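Local coordinates for protein sarcoplasmic calcium-binding proteins II, V, VI, and VII (Branchiostoma lanceolatum, PDB 2SAS) that binds calcium ions through EF-hand loops in amphioxus muscle, where its precise physiological role is not established, at residues G1-F14 and V77-I90. Numbering follows the deposited sequence.
With CA (calcium ion), chain C.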
# COMPACT_ATOMS: atom_id res chain seq x y z
N GLY A 1 23.94 8.84 1.82
CA GLY A 1 22.85 8.29 1.00
C GLY A 1 21.51 8.63 1.64
O GLY A 1 21.34 9.60 2.41
N LEU A 2 20.54 7.81 1.36
CA LEU A 2 19.21 8.05 2.00
C LEU A 2 19.09 6.82 2.87
O LEU A 2 19.72 5.82 2.45
CB LEU A 2 18.28 8.29 0.85
CG LEU A 2 17.61 9.61 0.57
CD1 LEU A 2 18.42 10.85 0.71
CD2 LEU A 2 17.10 9.50 -0.88
N ASN A 3 18.42 6.79 4.00
CA ASN A 3 18.35 5.48 4.73
C ASN A 3 17.18 4.74 4.11
O ASN A 3 16.48 5.28 3.20
CB ASN A 3 18.31 5.76 6.21
CG ASN A 3 17.13 6.62 6.70
OD1 ASN A 3 16.14 6.75 5.99
ND2 ASN A 3 17.22 7.19 7.89
N ASP A 4 16.93 3.55 4.62
CA ASP A 4 15.90 2.63 4.18
C ASP A 4 14.52 3.35 4.18
O ASP A 4 13.88 3.39 3.14
CB ASP A 4 15.89 1.33 4.95
CG ASP A 4 17.01 0.37 4.64
OD1 ASP A 4 17.77 0.63 3.72
OD2 ASP A 4 17.20 -0.65 5.35
N PHE A 5 14.19 3.85 5.34
CA PHE A 5 12.98 4.58 5.65
C PHE A 5 12.71 5.68 4.62
O PHE A 5 11.59 5.77 4.10
CB PHE A 5 12.98 5.17 7.07
CG PHE A 5 11.70 5.86 7.41
CD1 PHE A 5 10.49 5.16 7.38
CD2 PHE A 5 11.71 7.24 7.71
CE1 PHE A 5 9.27 5.85 7.66
CE2 PHE A 5 10.54 7.89 8.03
CZ PHE A 5 9.33 7.20 8.04
N GLN A 6 13.76 6.48 4.39
CA GLN A 6 13.64 7.56 3.42
C GLN A 6 13.25 7.02 2.04
O GLN A 6 12.39 7.56 1.35
CB GLN A 6 14.94 8.39 3.30
CG GLN A 6 15.11 9.26 4.54
CD GLN A 6 16.34 10.13 4.41
OE1 GLN A 6 16.26 11.35 4.43
NE2 GLN A 6 17.49 9.41 4.35
N LYS A 7 13.93 5.96 1.63
CA LYS A 7 13.77 5.32 0.34
C LYS A 7 12.41 4.67 0.18
O LYS A 7 11.90 4.59 -0.96
CB LYS A 7 14.90 4.34 0.00
CG LYS A 7 16.14 5.12 -0.44
CD LYS A 7 17.44 4.47 -0.03
CE LYS A 7 17.50 3.02 -0.44
NZ LYS A 7 18.69 2.39 0.23
N GLN A 8 11.88 4.25 1.29
CA GLN A 8 10.55 3.61 1.37
C GLN A 8 9.46 4.62 1.00
O GLN A 8 8.54 4.30 0.21
CB GLN A 8 10.34 3.08 2.76
CG GLN A 8 9.25 2.12 3.08
CD GLN A 8 9.13 1.87 4.59
OE1 GLN A 8 10.09 1.60 5.32
NE2 GLN A 8 7.86 1.98 4.99
N LYS A 9 9.55 5.81 1.56
CA LYS A 9 8.61 6.92 1.38
C LYS A 9 8.81 7.50 0.01
O LYS A 9 7.83 7.97 -0.58
CB LYS A 9 8.70 8.02 2.45
CG LYS A 9 8.77 7.43 3.88
CD LYS A 9 8.90 8.51 4.92
CE LYS A 9 10.06 9.48 4.62
NZ LYS A 9 10.37 10.40 5.71
N ILE A 10 10.05 7.52 -0.46
CA ILE A 10 10.29 8.00 -1.84
C ILE A 10 9.61 7.04 -2.83
O ILE A 10 8.91 7.42 -3.78
CB ILE A 10 11.78 8.32 -2.14
CG1 ILE A 10 12.20 9.59 -1.32
CG2 ILE A 10 11.90 8.68 -3.64
CD1 ILE A 10 13.71 9.71 -0.98
N LYS A 11 9.74 5.75 -2.59
CA LYS A 11 9.08 4.76 -3.45
C LYS A 11 7.58 5.09 -3.42
O LYS A 11 6.92 5.21 -4.46
CB LYS A 11 9.41 3.35 -3.07
CG LYS A 11 8.99 2.25 -4.06
CD LYS A 11 9.36 2.62 -5.51
CE LYS A 11 9.31 1.38 -6.37
NZ LYS A 11 7.89 0.99 -6.65
N PHE A 12 7.06 5.29 -2.20
CA PHE A 12 5.67 5.63 -1.97
C PHE A 12 5.20 6.73 -2.88
O PHE A 12 4.15 6.53 -3.54
CB PHE A 12 5.34 5.94 -0.52
CG PHE A 12 3.89 6.22 -0.22
CD1 PHE A 12 3.37 7.49 -0.31
CD2 PHE A 12 3.07 5.15 0.17
CE1 PHE A 12 2.03 7.74 0.01
CE2 PHE A 12 1.73 5.39 0.50
CZ PHE A 12 1.21 6.68 0.43
N THR A 13 5.84 7.86 -2.94
CA THR A 13 5.42 8.95 -3.86
C THR A 13 5.58 8.59 -5.32
O THR A 13 4.82 9.08 -6.22
CB THR A 13 6.22 10.26 -3.47
OG1 THR A 13 7.60 10.03 -3.86
CG2 THR A 13 6.16 10.54 -1.96
N PHE A 14 6.57 7.76 -5.66
CA PHE A 14 6.77 7.41 -7.09
C PHE A 14 5.47 6.74 -7.51
O PHE A 14 4.76 7.17 -8.41
CB PHE A 14 8.03 6.55 -7.26
CG PHE A 14 8.48 6.14 -8.62
CD1 PHE A 14 9.27 6.97 -9.41
CD2 PHE A 14 8.14 4.90 -9.13
CE1 PHE A 14 9.67 6.61 -10.70
CE2 PHE A 14 8.52 4.48 -10.40
CZ PHE A 14 9.29 5.36 -11.16
N VAL A 77 11.22 8.86 -16.84
CA VAL A 77 11.98 9.06 -15.59
C VAL A 77 11.91 7.67 -14.92
O VAL A 77 10.78 7.16 -14.69
CB VAL A 77 11.49 10.20 -14.72
CG1 VAL A 77 12.13 10.20 -13.32
CG2 VAL A 77 11.66 11.59 -15.33
N SER A 78 13.05 7.03 -14.68
CA SER A 78 12.90 5.70 -14.02
C SER A 78 12.97 5.93 -12.53
O SER A 78 13.26 7.06 -12.08
CB SER A 78 14.06 4.80 -14.51
OG SER A 78 15.23 5.60 -14.46
N TRP A 79 12.75 4.88 -11.80
CA TRP A 79 12.84 4.84 -10.33
C TRP A 79 14.22 5.32 -9.88
O TRP A 79 14.34 6.20 -9.02
CB TRP A 79 12.62 3.42 -9.81
CG TRP A 79 13.09 3.28 -8.38
CD1 TRP A 79 13.97 2.36 -7.91
CD2 TRP A 79 12.67 4.07 -7.26
NE1 TRP A 79 14.11 2.51 -6.55
CE2 TRP A 79 13.33 3.54 -6.13
CE3 TRP A 79 11.76 5.11 -7.10
CZ2 TRP A 79 13.12 4.01 -4.83
CZ3 TRP A 79 11.55 5.60 -5.81
CH2 TRP A 79 12.23 5.08 -4.71
N GLU A 80 15.24 4.69 -10.45
CA GLU A 80 16.65 5.05 -10.20
C GLU A 80 16.91 6.52 -10.47
O GLU A 80 17.53 7.21 -9.62
CB GLU A 80 17.61 4.22 -11.07
CG GLU A 80 17.34 2.69 -10.96
CD GLU A 80 16.18 2.24 -11.83
OE1 GLU A 80 15.78 2.90 -12.78
OE2 GLU A 80 15.66 1.16 -11.49
N GLU A 81 16.46 7.10 -11.58
CA GLU A 81 16.70 8.54 -11.79
C GLU A 81 15.89 9.37 -10.80
O GLU A 81 16.38 10.42 -10.33
CB GLU A 81 16.46 9.05 -13.19
CG GLU A 81 16.91 8.05 -14.29
CD GLU A 81 16.48 8.48 -15.66
OE1 GLU A 81 15.39 8.20 -16.14
OE2 GLU A 81 17.34 9.19 -16.19
N TYR A 82 14.69 8.93 -10.48
CA TYR A 82 13.82 9.58 -9.51
C TYR A 82 14.47 9.49 -8.12
O TYR A 82 14.36 10.49 -7.34
CB TYR A 82 12.38 9.00 -9.52
CG TYR A 82 11.35 9.65 -8.65
CD1 TYR A 82 10.71 10.87 -8.96
CD2 TYR A 82 11.04 9.10 -7.41
CE1 TYR A 82 9.80 11.48 -8.08
CE2 TYR A 82 10.12 9.64 -6.55
CZ TYR A 82 9.48 10.85 -6.89
OH TYR A 82 8.55 11.37 -6.00
N LEU A 83 15.12 8.37 -7.83
CA LEU A 83 15.81 8.22 -6.49
C LEU A 83 16.94 9.25 -6.47
O LEU A 83 17.05 10.11 -5.58
CB LEU A 83 16.26 6.79 -6.36
CG LEU A 83 16.14 6.05 -5.06
CD1 LEU A 83 17.11 4.86 -5.01
CD2 LEU A 83 16.40 6.92 -3.82
N ALA A 84 17.78 9.20 -7.50
CA ALA A 84 18.89 10.13 -7.71
C ALA A 84 18.46 11.55 -7.53
O ALA A 84 19.18 12.32 -6.88
CB ALA A 84 19.50 9.93 -9.10
N MET A 85 17.35 11.97 -8.12
CA MET A 85 16.83 13.34 -7.99
C MET A 85 16.58 13.64 -6.51
O MET A 85 16.97 14.71 -6.00
CB MET A 85 15.56 13.57 -8.78
CG MET A 85 14.95 14.92 -8.47
SD MET A 85 13.54 15.19 -9.62
CE MET A 85 12.51 13.86 -8.98
N TRP A 86 15.98 12.71 -5.82
CA TRP A 86 15.70 12.92 -4.37
C TRP A 86 16.93 12.96 -3.51
O TRP A 86 16.99 13.80 -2.58
CB TRP A 86 14.61 11.96 -3.93
CG TRP A 86 13.31 12.66 -4.25
CD1 TRP A 86 12.41 12.31 -5.18
CD2 TRP A 86 12.83 13.85 -3.62
NE1 TRP A 86 11.37 13.18 -5.18
CE2 TRP A 86 11.58 14.15 -4.27
CE3 TRP A 86 13.30 14.70 -2.62
CZ2 TRP A 86 10.81 15.25 -3.91
CZ3 TRP A 86 12.53 15.80 -2.28
CH2 TRP A 86 11.31 16.07 -2.90
N GLU A 87 17.90 12.12 -3.81
CA GLU A 87 19.17 12.12 -3.04
C GLU A 87 19.85 13.46 -3.16
O GLU A 87 20.42 13.95 -2.19
CB GLU A 87 20.15 11.04 -3.39
CG GLU A 87 19.69 9.58 -3.38
CD GLU A 87 20.74 8.72 -2.69
OE1 GLU A 87 21.86 9.22 -2.59
OE2 GLU A 87 20.35 7.60 -2.28
N LYS A 88 19.74 14.03 -4.34
CA LYS A 88 20.35 15.38 -4.62
C LYS A 88 19.62 16.41 -3.79
O LYS A 88 20.24 17.06 -2.95
CB LYS A 88 20.43 15.59 -6.09
CG LYS A 88 20.62 16.86 -6.81
CD LYS A 88 19.87 16.95 -8.15
CE LYS A 88 18.37 16.93 -8.17
NZ LYS A 88 17.70 18.27 -8.05
N THR A 89 18.31 16.62 -3.88
CA THR A 89 17.62 17.62 -3.06
C THR A 89 17.58 17.39 -1.57
O THR A 89 17.50 18.37 -0.82
CB THR A 89 16.14 17.83 -3.60
OG1 THR A 89 15.58 16.52 -3.43
CG2 THR A 89 16.09 18.27 -5.04
N ILE A 90 17.57 16.14 -1.11
CA ILE A 90 17.53 15.98 0.37
C ILE A 90 18.85 16.51 0.88
O ILE A 90 18.99 17.21 1.89
CB ILE A 90 17.22 14.49 0.78
CG1 ILE A 90 15.72 14.18 0.59
CG2 ILE A 90 17.65 14.20 2.23
CD1 ILE A 90 15.27 12.73 0.93
CA CA C . 15.40 8.43 -18.46
O HOH W 1 15.41 6.15 -18.34
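Phe-14 turns a ring face to the edge of the Trp-79 indole in a T-shaped pair, planes at 72°, with Trp-79 CE3 3.8 Å from Phe-14 CG. With CG anti to the backbone N (chi1 -176°), the Phe-14 ring also lies obliquely against Tyr-82, completing an aromatic cluster. Over one indole face runs the Lys-11 chain, its CD 3.7 Å from the centre of the six-membered ring, a CH-pi contact; Lys-11 NZ goes on to a salt bridge with Asp-15. The entering helix of EF-hand 1 here packs on the exiting helix of EF-hand 2, segments 4-14 and 79-90 running 123° apart, as in a paired EF-hand lobe; at the start of helix 79-90, Glu-81 OE1 binds calcium. Ile-10 is the knob, set among Trp-79, Tyr-82, Trp-86 and Ile-90, with CG2 3.5 Å from Tyr-82 CE2. Farther out, Leu-2 splits its methyls: CD1 meets Ile-90 CD1 at 3.7 Å, while CD2 lies against Leu-83 and Glu-87. The polar link is Tyr-82 OH, donating to Thr-13 OG1 (2.7 Å), which in turn donates to Ile-10 O. A phenylalanine in place of Tyr-82 would probably leave Thr-13 OG1 without its donor and the two helices without this polar tie.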